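Local coordinates for hypothetical protein Atu0636 (Agrobacterium tumefaciens, PDB 2OZV) that is predicted to be a methyltransferase, probably transferring a methyl group from S-adenosylmethionine to an acceptor that remains unidentified, at residues B[31-36]-B[246-251]; B[151-156]-B[183-188]; B[168-173]-B[203-208]; B[189-194]-B[217-222]. All blocks are in the same frame, centred on the assembly; numbering follows the deposited sequence. Where two conformers were deposited one is given.

Contact 1. Residues B[31-36]-B[246-251]; sequences LVADDR and AYARNV
L31 and A33 run beside Y247 and A246 without forming a sheet: both segments are irregular, and the alpha carbons come to 5.2 Å between L31 CA and Y247 CA and 5.4 Å between A33 CA and A246 CA. A water joins the two backbones, donating to L31 O at 2.6 Å and to Y247 O at 3.1 Å; L31 O also accepts from Q165. The side chains of L31 and Y247 lie alongside one another, pointing the same way, with L31 CD2 3.6 Å from Y247 CD2. The tyrosine CG stands anti to the backbone N (chi1 173°), which carries the ring past the leucine and lets its hydroxyl reach T192. Farther out, A33 CB touches two methyls, 3.7 Å from A246 CB and 3.9 Å from A248 CB. Next along the chain, D34 OD1 accepts from R36 N in an Asx turn and R36 grips the carboxylate side-on through NE and NH2; D34 OD2 also bonds to H118. Thus the chain's C-terminal tail folds back over the loop that leads from helix 24-30 into strand 38-42, the first strand of a fold of the class I methyltransferase type.

Contact 2. Residues B[151-156]-B[183-188]; sequences DWIRTA and GSRFGG
R154 lays the start of its side chain over one face of the R185 guanidinium, with R154 CG 3.7 Å from R185 NH1. The two arginines run alongside each other, yet their guanidinium planes are turned 88° apart and the charged groups do not meet: R154 NE stays 5.3 Å from R185 NH1, and the separate carboxylate that each arginine binds probably tempers their repulsion. Beside this pair F186 reaches the helix with its ring. I153 CG2 approaches obliquely, 3.7 Å from F186 CD2, whereas the backbone of A156 lies at the ring edge, its carbonyl carbon 3.9 Å from F186 CZ. Helix 148-159 is the connection of a beta-alpha-beta unit, between strands 116-121 and 164-170 of the methyltransferase sheet, and here it meets the start of strand 186-195. F186 continues the apolar layer onto L166 and A209, and I153 and A156 pack on M121. The polar ends are settled by a second shell. R185 forms a salt bridge with E150, just before D151 on helix 148-159, and also bonds to A181 O at the end of the preceding helix. R154 leaves its backbone with CG anti to N, then bends at chi3 (63°), which turns the guanidinium back along its own helix to D151; there R154 NH1 meets D151 OD1 at 2.8 Å.

Contact 3. Residues B[168-173]-B[203-208]; sequences LISRPQ and VRMLVT
L168, I169 and S170 pair with V207, L206 and M205 where the reversed strand of a class I methyltransferase sheet enters it: strand 204-211 runs antiparallel to strand 164-170. Four backbone bonds join them, from L168 N to V207 O (2.8 Å) and back from V207 N to L168 O (2.9 Å), and likewise between S170 and M205. On one face L168 lies alongside V207. Its CG sits between the backbone N and carbonyl carbon (chi1 71°), which puts L168 CG itself 3.8 Å from V207 CB. On the other face I169 crosses L206, with I169 CG1 3.7 Å from L206 CD2. Two helices sandwich this part of the alpha/beta fold: helix 175-182 covers L168 and M205, helix 24-30 covers I169 and L206. A classic beta bulge opens strand 204-211, V203 and R204 both facing I194. There R204 NH1 donates to V203 O at 2.9 Å from above the carbonyl plane, while its NE has D24 as salt-bridge partner. P172, beyond the strand end, places CD 3.5 Å from V203 O, and P172 CA lies 4.0 Å from SE of M205, a selenomethionine. F219 of the second subunit packs against P172.

Contact 4. Residues B[189-194]-B[217-222]; sequences LEITLI and LTFRAP
E190 and R220 come together through contrasting chain shapes: the glutamate is extended beyond CG, while the arginine bends twice, at chi2 (-73°) and chi3 (-52°), and stands off the sheet with NH1 turned toward E190. R220 NH1 then meets E190 OE1 at 2.8 Å in a salt bridge. OE1 lies at the edge of the guanidinium, in its plane, while the carboxylate plane stands at 89° to it; OE1 is met on its syn side, tilted out of the carboxylate plane. Both ends have second partners, A248 O for R220 NH1 and N250 N for E190 OE2, which should fix their rotation. T192 OG1, bonded to Y247 OH, also touches the arginine, 3.3 Å from R220 CB. On the other face F219 is held by two aliphatic residues. I191 CD1 sits over the ring face in a CH-pi contact, 4.1 Å from the centroid, and L193 CD2 approaches in plane at the edge, 3.6 Å from F219 CD2. The strands run parallel, with E190 opposite T218 and I191 opposite F219. T218 N bonds to L189 O, I191 N to T218 O and R220 N to I191 O. Beyond R220 a water takes over, accepting from L193 N at 2.9 Å and donating to R220 O at 2.6 Å, before L193 bonds to the backbone of L223. Strand 218-224, outermost within this chain, bonds through the F219 backbone to the second subunit and packs F219 on its L193; strand 204-211 flanks strand 186-195 on its other side, and helix 175-182 covers L189, I191 and L217.

Contacts 3 and 4 share one sheet, their centres about 9 Å apart: L206 O accepts from T192 N at 2.8 Å, so strand 186-195 is bonded on both sides. Contact 2 shares that strand with contact 4 and touches contact 3 only by packing, I153 CD1 lying 4.1 Å from L168 CD2. Contact 1, centred about 14 Å from contact 4, ties the tail to the other three; R249 of the tail reaches G188 O with NH2 and T208 OG1 with NH1, each at 2.8 Å. W152 and I169 adjoin the N122-P123-P124-Y125 sequence, which resembles the substrate-binding NPPY motif of related methyltransferases and may mark the active site.

Contact 1. Residues B[31-36]-B[246-251]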
loop_
_atom_site.group_PDB
_atom_site.type_symbol
_atom_site.label_atom_id
_atom_site.label_comp_id
_atom_site.label_asym_id
_atom_site.label_seq_id
_atom_site.Cartn_x
_atom_site.Cartn_y
_atom_site.Cartn_z
ATOM N N LEU B 31 -4.059 -8.305 -16.200
ATOM C CA LEU B 31 -3.426 -6.973 -16.272
ATOM C C LEU B 31 -2.935 -6.565 -17.665
ATOM O O LEU B 31 -2.652 -5.395 -17.901
ATOM C CB LEU B 31 -2.249 -6.916 -15.294
ATOM C CG LEU B 31 -2.669 -7.103 -13.828
ATOM C CD1 LEU B 31 -1.448 -7.167 -12.896
ATOM C CD2 LEU B 31 -3.584 -5.902 -13.398
ATOM N N VAL B 32 -2.804 -7.536 -18.567
ATOM C CA VAL B 32 -2.384 -7.212 -19.931
ATOM C C VAL B 32 -3.623 -6.816 -20.732
ATOM O O VAL B 32 -4.338 -7.667 -21.243
ATOM C CB VAL B 32 -1.650 -8.398 -20.603
ATOM C CG1 VAL B 32 -1.149 -8.025 -21.998
ATOM C CG2 VAL B 32 -0.477 -8.860 -19.708
ATOM N N ALA B 33 -3.866 -5.510 -20.798
ATOM C CA ALA B 33 -5.030 -4.963 -21.500
ATOM C C ALA B 33 -4.547 -4.294 -22.778
ATOM O O ALA B 33 -4.383 -3.088 -22.820
ATOM C CB ALA B 33 -5.776 -3.944 -20.599
ATOM N N ASP B 34 -4.343 -5.074 -23.826
ATOM C CA ASP B 34 -3.635 -4.615 -25.005
ATOM C C ASP B 34 -4.208 -5.412 -26.163
ATOM O O ASP B 34 -4.202 -6.650 -26.126
ATOM C CB ASP B 34 -2.135 -4.925 -24.830
ATOM C CG ASP B 34 -1.238 -4.267 -25.892
ATOM O OD1 ASP B 34 -1.697 -3.951 -27.019
ATOM O OD2 ASP B 34 -0.044 -4.065 -25.583
ATOM N N ASP B 35 -4.707 -4.715 -27.182
ATOM C CA ASP B 35 -5.289 -5.428 -28.321
ATOM C C ASP B 35 -4.397 -5.445 -29.571
ATOM O O ASP B 35 -4.837 -5.861 -30.644
ATOM C CB ASP B 35 -6.712 -4.930 -28.616
ATOM C CG ASP B 35 -7.689 -5.203 -27.463
ATOM O OD1 ASP B 35 -7.583 -6.257 -26.777
ATOM O OD2 ASP B 35 -8.573 -4.353 -27.251
ATOM N N ARG B 36 -3.139 -5.028 -29.426
ATOM C CA ARG B 36 -2.171 -5.097 -30.539
ATOM C C ARG B 36 -1.504 -6.446 -30.613
ATOM O O ARG B 36 -1.549 -7.238 -29.657
ATOM C CB ARG B 36 -1.022 -4.094 -30.369
ATOM C CG ARG B 36 -1.370 -2.641 -30.074
ATOM C CD ARG B 36 -0.090 -1.902 -29.599
ATOM N NE ARG B 36 0.369 -2.347 -28.274
ATOM C CZ ARG B 36 1.506 -1.964 -27.685
ATOM N NH1 ARG B 36 2.347 -1.131 -28.298
ATOM N NH2 ARG B 36 1.807 -2.420 -26.473
ATOM N N ALA B 246 -10.176 -7.937 -19.278
ATOM C CA ALA B 246 -8.927 -7.436 -18.722
ATOM C C ALA B 246 -9.222 -6.449 -17.592
ATOM O O ALA B 246 -10.312 -5.898 -17.496
ATOM C CB ALA B 246 -8.117 -6.756 -19.796
ATOM N N TYR B 247 -8.222 -6.233 -16.762
ATOM C CA TYR B 247 -8.285 -5.179 -15.744
ATOM C C TYR B 247 -7.285 -4.105 -16.172
ATOM O O TYR B 247 -6.073 -4.268 -15.983
ATOM C CB TYR B 247 -7.973 -5.782 -14.389
ATOM C CG TYR B 247 -7.829 -4.748 -13.266
ATOM C CD1 TYR B 247 -8.680 -3.641 -13.211
ATOM C CD2 TYR B 247 -6.818 -4.850 -12.306
ATOM C CE1 TYR B 247 -8.551 -2.671 -12.200
ATOM C CE2 TYR B 247 -6.687 -3.887 -11.287
ATOM C CZ TYR B 247 -7.557 -2.820 -11.243
ATOM O OH TYR B 247 -7.411 -1.860 -10.273
ATOM N N ALA B 248 -7.815 -3.027 -16.751
ATOM C CA ALA B 248 -7.003 -2.006 -17.400
ATOM C C ALA B 248 -6.527 -0.931 -16.399
ATOM O O ALA B 248 -7.171 -0.695 -15.358
ATOM C CB ALA B 248 -7.805 -1.361 -18.533
ATOM N N ARG B 249 -5.405 -0.296 -16.720
ATOM C CA ARG B 249 -4.918 0.875 -15.967
ATOM C C ARG B 249 -5.880 2.061 -16.150
ATOM O O ARG B 249 -6.677 2.096 -17.105
ATOM C CB ARG B 249 -3.489 1.237 -16.402
ATOM C CG ARG B 249 -2.430 0.234 -15.967
ATOM C CD ARG B 249 -1.045 0.551 -16.541
ATOM N NE ARG B 249 -0.613 1.941 -16.312
ATOM C CZ ARG B 249 0.011 2.357 -15.210
ATOM N NH1 ARG B 249 0.245 1.502 -14.195
ATOM N NH2 ARG B 249 0.373 3.645 -15.116
ATOM N N ASN B 250 -5.810 3.033 -15.233
ATOM C CA ASN B 250 -6.532 4.302 -15.415
ATOM C C ASN B 250 -6.163 4.972 -16.736
ATOM O O ASN B 250 -5.009 4.933 -17.153
ATOM C CB ASN B 250 -6.228 5.262 -14.257
ATOM C CG ASN B 250 -7.016 4.924 -12.996
ATOM O OD1 ASN B 250 -8.067 4.289 -13.076
ATOM N ND2 ASN B 250 -6.502 5.339 -11.823
ATOM N N VAL B 251 -7.151 5.567 -17.386
ATOM C CA VAL B 251 -6.902 6.297 -18.629
ATOM C C VAL B 251 -6.142 7.592 -18.316
ATOM O O VAL B 251 -6.387 8.219 -17.279
ATOM C CB VAL B 251 -8.209 6.559 -19.401
ATOM C CG1 VAL B 251 -8.820 5.232 -19.834
ATOM C CG2 VAL B 251 -9.204 7.372 -18.559
HETATM O O HOH W 1 -3.501 -3.080 -17.177
#

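Contact 2. Residues B[151-156]-B[183-188]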
loop_
_atom_site.group_PDB
_atom_site.type_symbol
_atom_site.label_atom_id
_atom_site.label_comp_id
_atom_site.label_asym_id
_atom_site.label_seq_id
_atom_site.Cartn_x
_atom_site.Cartn_y
_atom_site.Cartn_z
ATOM N N ASP B 151 16.298 -7.889 -8.497
ATOM C CA ASP B 151 16.845 -8.605 -9.672
ATOM C C ASP B 151 15.833 -8.729 -10.808
ATOM O O ASP B 151 16.133 -8.386 -11.956
ATOM C CB ASP B 151 17.319 -10.003 -9.294
ATOM C CG ASP B 151 18.623 -10.000 -8.505
ATOM O OD1 ASP B 151 19.363 -8.983 -8.519
ATOM O OD2 ASP B 151 18.916 -11.035 -7.872
ATOM N N TRP B 152 14.635 -9.215 -10.486
ATOM C CA TRP B 152 13.628 -9.459 -11.513
ATOM C C TRP B 152 13.134 -8.171 -12.176
ATOM O O TRP B 152 12.965 -8.141 -13.391
ATOM C CB TRP B 152 12.447 -10.220 -10.929
ATOM C CG TRP B 152 12.694 -11.650 -10.646
ATOM C CD1 TRP B 152 13.823 -12.220 -10.147
ATOM C CD2 TRP B 152 11.747 -12.702 -10.815
ATOM N NE1 TRP B 152 13.644 -13.587 -10.003
ATOM C CE2 TRP B 152 12.369 -13.898 -10.409
ATOM C CE3 TRP B 152 10.435 -12.744 -11.298
ATOM C CZ2 TRP B 152 11.715 -15.132 -10.453
ATOM C CZ3 TRP B 152 9.781 -13.965 -11.331
ATOM C CH2 TRP B 152 10.421 -15.141 -10.905
ATOM N N ILE B 153 12.920 -7.115 -11.382
ATOM C CA ILE B 153 12.487 -5.833 -11.948
ATOM C C ILE B 153 13.624 -5.127 -12.718
ATOM O O ILE B 153 13.365 -4.490 -13.741
ATOM C CB ILE B 153 11.790 -4.940 -10.875
ATOM C CG1 ILE B 153 10.447 -5.609 -10.510
ATOM C CG2 ILE B 153 11.494 -3.534 -11.422
ATOM C CD1 ILE B 153 9.757 -5.099 -9.224
ATOM N N ARG B 154 14.875 -5.275 -12.279
ATOM C CA ARG B 154 16.005 -4.834 -13.093
ATOM C C ARG B 154 15.961 -5.501 -14.480
ATOM O O ARG B 154 16.068 -4.827 -15.494
ATOM C CB ARG B 154 17.339 -5.149 -12.407
ATOM C CG ARG B 154 18.571 -4.594 -13.111
ATOM C CD ARG B 154 19.852 -5.067 -12.403
ATOM N NE ARG B 154 19.938 -6.521 -12.494
ATOM C CZ ARG B 154 20.017 -7.359 -11.461
ATOM N NH1 ARG B 154 20.071 -6.895 -10.218
ATOM N NH2 ARG B 154 20.057 -8.677 -11.683
ATOM N N THR B 155 15.790 -6.823 -14.511
ATOM C CA THR B 155 15.668 -7.543 -15.795
ATOM C C THR B 155 14.437 -7.068 -16.581
ATOM O O THR B 155 14.531 -6.823 -17.784
ATOM C CB THR B 155 15.669 -9.058 -15.562
ATOM O OG1 THR B 155 16.962 -9.437 -15.058
ATOM C CG2 THR B 155 15.337 -9.836 -16.887
ATOM N N ALA B 156 13.292 -6.922 -15.907
ATOM C CA ALA B 156 12.053 -6.500 -16.592
ATOM C C ALA B 156 12.285 -5.180 -17.318
ATOM O O ALA B 156 11.861 -5.019 -18.466
ATOM C CB ALA B 156 10.843 -6.376 -15.601
ATOM N N GLY B 183 12.126 1.837 -8.477
ATOM C CA GLY B 183 12.900 3.097 -8.490
ATOM C C GLY B 183 13.750 3.399 -9.724
ATOM O O GLY B 183 14.582 2.590 -10.133
ATOM N N SER B 184 13.522 4.569 -10.320
ATOM C CA SER B 184 14.245 5.037 -11.516
ATOM C C SER B 184 14.154 4.104 -12.730
ATOM O O SER B 184 14.897 4.262 -13.708
ATOM C CB SER B 184 15.710 5.359 -11.198
ATOM O OG SER B 184 16.542 4.261 -11.513
ATOM N N ARG B 185 13.257 3.133 -12.681
ATOM C CA ARG B 185 13.058 2.261 -13.858
ATOM C C ARG B 185 11.628 2.325 -14.374
ATOM O O ARG B 185 11.393 2.474 -15.580
ATOM C CB ARG B 185 13.345 0.792 -13.511
ATOM C CG ARG B 185 14.778 0.503 -13.157
ATOM C CD ARG B 185 14.854 -0.799 -12.355
ATOM N NE ARG B 185 16.236 -1.078 -11.980
ATOM C CZ ARG B 185 16.614 -1.747 -10.891
ATOM N NH1 ARG B 185 17.915 -1.934 -10.669
ATOM N NH2 ARG B 185 15.699 -2.230 -10.032
ATOM N N PHE B 186 10.690 2.190 -13.429
ATOM C CA PHE B 186 9.268 2.162 -13.687
ATOM C C PHE B 186 8.583 3.175 -12.799
ATOM O O PHE B 186 8.970 3.344 -11.627
ATOM C CB PHE B 186 8.690 0.799 -13.335
ATOM C CG PHE B 186 9.109 -0.283 -14.268
ATOM C CD1 PHE B 186 8.493 -0.413 -15.507
ATOM C CD2 PHE B 186 10.135 -1.176 -13.906
ATOM C CE1 PHE B 186 8.880 -1.444 -16.395
ATOM C CE2 PHE B 186 10.525 -2.203 -14.773
ATOM C CZ PHE B 186 9.906 -2.344 -16.014
ATOM N N GLY B 187 7.576 3.842 -13.357
ATOM C CA GLY B 187 6.762 4.795 -12.582
ATOM C C GLY B 187 5.298 4.649 -12.936
ATOM O O GLY B 187 4.895 3.655 -13.549
ATOM N N GLY B 188 4.482 5.615 -12.517
ATOM C CA GLY B 188 3.038 5.458 -12.643
ATOM C C GLY B 188 2.501 4.166 -12.030
ATOM O O GLY B 188 1.557 3.570 -12.561
#

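Contact 3. Residues B[168-173]-B[203-208]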
loop_
_atom_site.group_PDB
_atom_site.type_symbol
_atom_site.label_atom_id
_atom_site.label_comp_id
_atom_site.label_asym_id
_atom_site.label_seq_id
_atom_site.Cartn_x
_atom_site.Cartn_y
_atom_site.Cartn_z
ATOM N N LEU B 168 2.596 -7.303 -12.115
ATOM C CA LEU B 168 2.963 -8.305 -11.143
ATOM C C LEU B 168 1.878 -8.572 -10.118
ATOM O O LEU B 168 0.971 -7.752 -9.898
ATOM C CB LEU B 168 4.272 -7.920 -10.458
ATOM C CG LEU B 168 4.322 -6.767 -9.494
ATOM C CD1 LEU B 168 3.831 -7.176 -8.072
ATOM C CD2 LEU B 168 5.773 -6.210 -9.405
ATOM N N ILE B 169 1.967 -9.749 -9.511
ATOM C CA ILE B 169 1.126 -10.072 -8.357
ATOM C C ILE B 169 2.048 -10.524 -7.235
ATOM O O ILE B 169 3.065 -11.216 -7.464
ATOM C CB ILE B 169 0.016 -11.111 -8.697
ATOM C CG1 ILE B 169 -0.961 -11.263 -7.515
ATOM C CG2 ILE B 169 0.639 -12.439 -9.172
ATOM C CD1 ILE B 169 -2.184 -12.107 -7.814
ATOM N N SER B 170 1.692 -10.167 -5.992
ATOM C CA SER B 170 2.513 -10.508 -4.839
ATOM C C SER B 170 1.645 -10.496 -3.586
ATOM O O SER B 170 0.442 -10.186 -3.667
ATOM C CB SER B 170 3.664 -9.509 -4.681
ATOM O OG SER B 170 3.179 -8.244 -4.253
ATOM N N ARG B 171 2.255 -10.842 -2.447
ATOM C CA ARG B 171 1.675 -10.611 -1.127
ATOM C C ARG B 171 1.675 -9.098 -0.890
ATOM O O ARG B 171 2.544 -8.395 -1.411
ATOM C CB ARG B 171 2.506 -11.277 -0.010
ATOM C CG ARG B 171 2.886 -12.729 -0.243
ATOM C CD ARG B 171 3.586 -13.313 0.995
ATOM N NE ARG B 171 4.738 -12.528 1.469
ATOM C CZ ARG B 171 5.649 -12.984 2.336
ATOM N NH1 ARG B 171 6.660 -12.211 2.725
ATOM N NH2 ARG B 171 5.550 -14.215 2.821
ATOM N N PRO B 172 0.709 -8.582 -0.107
ATOM C CA PRO B 172 0.753 -7.131 0.224
ATOM C C PRO B 172 2.021 -6.741 1.005
ATOM O O PRO B 172 2.518 -5.609 0.862
ATOM C CB PRO B 172 -0.503 -6.933 1.084
ATOM C CG PRO B 172 -1.453 -8.039 0.560
ATOM C CD PRO B 172 -0.506 -9.232 0.444
ATOM N N GLN B 173 2.579 -7.673 1.786
ATOM C CA GLN B 173 3.743 -7.348 2.614
ATOM C C GLN B 173 4.978 -6.980 1.794
ATOM O O GLN B 173 5.963 -6.437 2.357
ATOM C CB GLN B 173 4.071 -8.480 3.586
ATOM C CG GLN B 173 4.396 -9.789 2.920
ATOM C CD GLN B 173 4.499 -10.927 3.905
ATOM O OE1 GLN B 173 5.584 -11.465 4.133
ATOM N NE2 GLN B 173 3.369 -11.302 4.506
ATOM N N VAL B 203 -5.129 -10.145 0.839
ATOM C CA VAL B 203 -4.347 -11.384 0.714
ATOM C C VAL B 203 -3.363 -11.346 -0.453
ATOM O O VAL B 203 -2.359 -12.067 -0.439
ATOM C CB VAL B 203 -5.284 -12.652 0.634
ATOM C CG1 VAL B 203 -6.000 -12.829 1.956
ATOM C CG2 VAL B 203 -6.259 -12.519 -0.499
ATOM N N ARG B 204 -3.651 -10.537 -1.480
ATOM C CA ARG B 204 -2.763 -10.370 -2.620
ATOM C C ARG B 204 -2.747 -8.906 -3.038
ATOM O O ARG B 204 -3.561 -8.090 -2.560
ATOM C CB ARG B 204 -3.173 -11.252 -3.822
ATOM C CG ARG B 204 -3.010 -12.762 -3.586
ATOM C CD ARG B 204 -1.550 -13.193 -3.619
ATOM N NE ARG B 204 -1.434 -14.651 -3.497
ATOM C CZ ARG B 204 -1.474 -15.336 -2.352
ATOM N NH1 ARG B 204 -1.638 -14.738 -1.172
ATOM N NH2 ARG B 204 -1.349 -16.681 -2.384
HETATM N N MSE B 205 -1.846 -8.592 -3.948
HETATM C CA MSE B 205 -1.651 -7.237 -4.410
HETATM C C MSE B 205 -1.199 -7.284 -5.858
HETATM O O MSE B 205 -0.229 -7.999 -6.166
HETATM C CB MSE B 205 -0.600 -6.527 -3.551
HETATM C CG MSE B 205 -0.428 -5.106 -3.960
HETATM SE SE MSE B 205 0.931 -4.353 -2.715
HETATM C CE MSE B 205 2.470 -5.299 -3.257
ATOM N N LEU B 206 -1.902 -6.565 -6.730
ATOM C CA LEU B 206 -1.525 -6.412 -8.151
ATOM C C LEU B 206 -0.799 -5.077 -8.280
ATOM O O LEU B 206 -1.223 -4.058 -7.666
ATOM C CB LEU B 206 -2.778 -6.355 -9.041
ATOM C CG LEU B 206 -3.679 -7.594 -8.989
ATOM C CD1 LEU B 206 -4.951 -7.408 -9.831
ATOM C CD2 LEU B 206 -2.889 -8.826 -9.445
ATOM N N VAL B 207 0.277 -5.049 -9.074
ATOM C CA VAL B 207 0.965 -3.805 -9.332
ATOM C C VAL B 207 1.228 -3.716 -10.829
ATOM O O VAL B 207 1.680 -4.718 -11.436
ATOM C CB VAL B 207 2.297 -3.711 -8.578
ATOM C CG1 VAL B 207 2.968 -2.350 -8.897
ATOM C CG2 VAL B 207 2.087 -3.882 -7.059
ATOM N N THR B 208 0.908 -2.569 -11.429
ATOM C CA THR B 208 1.321 -2.313 -12.832
ATOM C C THR B 208 2.115 -1.007 -12.870
ATOM O O THR B 208 1.929 -0.138 -12.010
ATOM C CB THR B 208 0.149 -2.218 -13.843
ATOM O OG1 THR B 208 -0.668 -1.078 -13.558
ATOM C CG2 THR B 208 -0.682 -3.529 -13.888
#

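Contact 4. Residues B[189-194]-B[217-222]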
loop_
_atom_site.group_PDB
_atom_site.type_symbol
_atom_site.label_atom_id
_atom_site.label_comp_id
_atom_site.label_asym_id
_atom_site.label_seq_id
_atom_site.Cartn_x
_atom_site.Cartn_y
_atom_site.Cartn_z
ATOM N N LEU B 189 3.087 3.719 -10.914
ATOM C CA LEU B 189 2.597 2.484 -10.262
ATOM C C LEU B 189 1.130 2.605 -9.953
ATOM O O LEU B 189 0.669 3.646 -9.430
ATOM C CB LEU B 189 3.358 2.183 -8.960
ATOM C CG LEU B 189 4.651 1.355 -9.141
ATOM C CD1 LEU B 189 5.698 2.092 -9.969
ATOM C CD2 LEU B 189 5.246 1.001 -7.743
ATOM N N GLU B 190 0.399 1.551 -10.292
ATOM C CA GLU B 190 -0.969 1.380 -9.824
ATOM C C GLU B 190 -0.997 0.139 -8.968
ATOM O O GLU B 190 -0.629 -0.961 -9.444
ATOM C CB GLU B 190 -1.926 1.167 -10.999
ATOM C CG GLU B 190 -2.284 2.436 -11.739
ATOM C CD GLU B 190 -3.446 2.233 -12.713
ATOM O OE1 GLU B 190 -4.111 1.147 -12.697
ATOM O OE2 GLU B 190 -3.703 3.188 -13.450
ATOM N N ILE B 191 -1.437 0.288 -7.724
ATOM C CA ILE B 191 -1.456 -0.831 -6.776
ATOM C C ILE B 191 -2.902 -1.174 -6.475
ATOM O O ILE B 191 -3.662 -0.303 -6.030
ATOM C CB ILE B 191 -0.726 -0.430 -5.458
ATOM C CG1 ILE B 191 0.736 0.008 -5.757
ATOM C CG2 ILE B 191 -0.814 -1.566 -4.439
ATOM C CD1 ILE B 191 1.521 0.504 -4.482
ATOM N N THR B 192 -3.280 -2.429 -6.706
ATOM C CA THR B 192 -4.634 -2.856 -6.440
ATOM C C THR B 192 -4.596 -3.988 -5.397
ATOM O O THR B 192 -4.105 -5.092 -5.676
ATOM C CB THR B 192 -5.321 -3.348 -7.738
ATOM O OG1 THR B 192 -5.268 -2.325 -8.734
ATOM C CG2 THR B 192 -6.781 -3.728 -7.434
ATOM N N LEU B 193 -5.086 -3.704 -4.192
ATOM C CA LEU B 193 -5.165 -4.759 -3.180
ATOM C C LEU B 193 -6.316 -5.707 -3.480
ATOM O O LEU B 193 -7.371 -5.288 -3.998
ATOM C CB LEU B 193 -5.368 -4.143 -1.791
ATOM C CG LEU B 193 -4.107 -3.510 -1.126
ATOM C CD1 LEU B 193 -2.961 -4.550 -0.913
ATOM C CD2 LEU B 193 -3.562 -2.283 -1.782
ATOM N N ILE B 194 -6.120 -6.967 -3.090
ATOM C CA ILE B 194 -7.066 -8.062 -3.322
ATOM C C ILE B 194 -7.550 -8.579 -1.971
ATOM O O ILE B 194 -6.757 -9.122 -1.202
ATOM C CB ILE B 194 -6.367 -9.217 -4.098
ATOM C CG1 ILE B 194 -5.624 -8.691 -5.329
ATOM C CG2 ILE B 194 -7.355 -10.300 -4.486
ATOM C CD1 ILE B 194 -6.517 -8.006 -6.337
ATOM N N LEU B 217 2.849 7.136 -7.473
ATOM C CA LEU B 217 2.021 5.968 -7.353
ATOM C C LEU B 217 0.538 6.286 -7.049
ATOM O O LEU B 217 0.183 7.381 -6.539
ATOM C CB LEU B 217 2.606 4.989 -6.339
ATOM C CG LEU B 217 2.470 5.311 -4.859
ATOM C CD1 LEU B 217 1.078 4.940 -4.275
ATOM C CD2 LEU B 217 3.555 4.481 -4.149
ATOM N N THR B 218 -0.305 5.316 -7.359
ATOM C CA THR B 218 -1.747 5.396 -7.157
ATOM C C THR B 218 -2.181 4.075 -6.522
ATOM O O THR B 218 -1.725 3.003 -6.985
ATOM C CB THR B 218 -2.409 5.506 -8.572
ATOM O OG1 THR B 218 -2.099 6.787 -9.122
ATOM C CG2 THR B 218 -3.891 5.369 -8.476
ATOM N N PHE B 219 -3.047 4.117 -5.487
ATOM C CA PHE B 219 -3.757 2.908 -5.077
ATOM C C PHE B 219 -5.124 2.896 -5.718
ATOM O O PHE B 219 -5.979 3.771 -5.448
ATOM C CB PHE B 219 -3.916 2.811 -3.535
ATOM C CG PHE B 219 -2.655 2.395 -2.801
ATOM C CD1 PHE B 219 -1.675 3.340 -2.467
ATOM C CD2 PHE B 219 -2.456 1.046 -2.451
ATOM C CE1 PHE B 219 -0.504 2.954 -1.786
ATOM C CE2 PHE B 219 -1.297 0.661 -1.742
ATOM C CZ PHE B 219 -0.324 1.631 -1.430
ATOM N N ARG B 220 -5.366 1.882 -6.542
ATOM C CA ARG B 220 -6.687 1.722 -7.183
ATOM C C ARG B 220 -7.716 1.232 -6.174
ATOM O O ARG B 220 -7.350 0.679 -5.117
ATOM C CB ARG B 220 -6.585 0.698 -8.341
ATOM C CG ARG B 220 -5.673 1.144 -9.487
ATOM C CD ARG B 220 -6.296 2.253 -10.335
ATOM N NE ARG B 220 -7.644 1.892 -10.800
ATOM C CZ ARG B 220 -7.906 1.198 -11.914
ATOM N NH1 ARG B 220 -6.915 0.807 -12.724
ATOM N NH2 ARG B 220 -9.173 0.910 -12.246
ATOM N N ALA B 221 -9.003 1.404 -6.477
ATOM C CA ALA B 221 -10.047 0.751 -5.658
ATOM C C ALA B 221 -9.721 -0.750 -5.626
ATOM O O ALA B 221 -9.255 -1.307 -6.624
ATOM C CB ALA B 221 -11.458 0.982 -6.246
ATOM N N PRO B 222 -9.948 -1.397 -4.489
ATOM C CA PRO B 222 -9.502 -2.796 -4.369
ATOM C C PRO B 222 -10.428 -3.744 -5.082
ATOM O O PRO B 222 -11.565 -3.360 -5.424
ATOM C CB PRO B 222 -9.573 -3.048 -2.854
ATOM C CG PRO B 222 -10.730 -2.188 -2.429
ATOM C CD PRO B 222 -10.566 -0.909 -3.236
HETATM O O HOH W 2 0.246 6.026 -10.652
HETATM O O HOH W 3 -5.889 -0.994 -3.772
#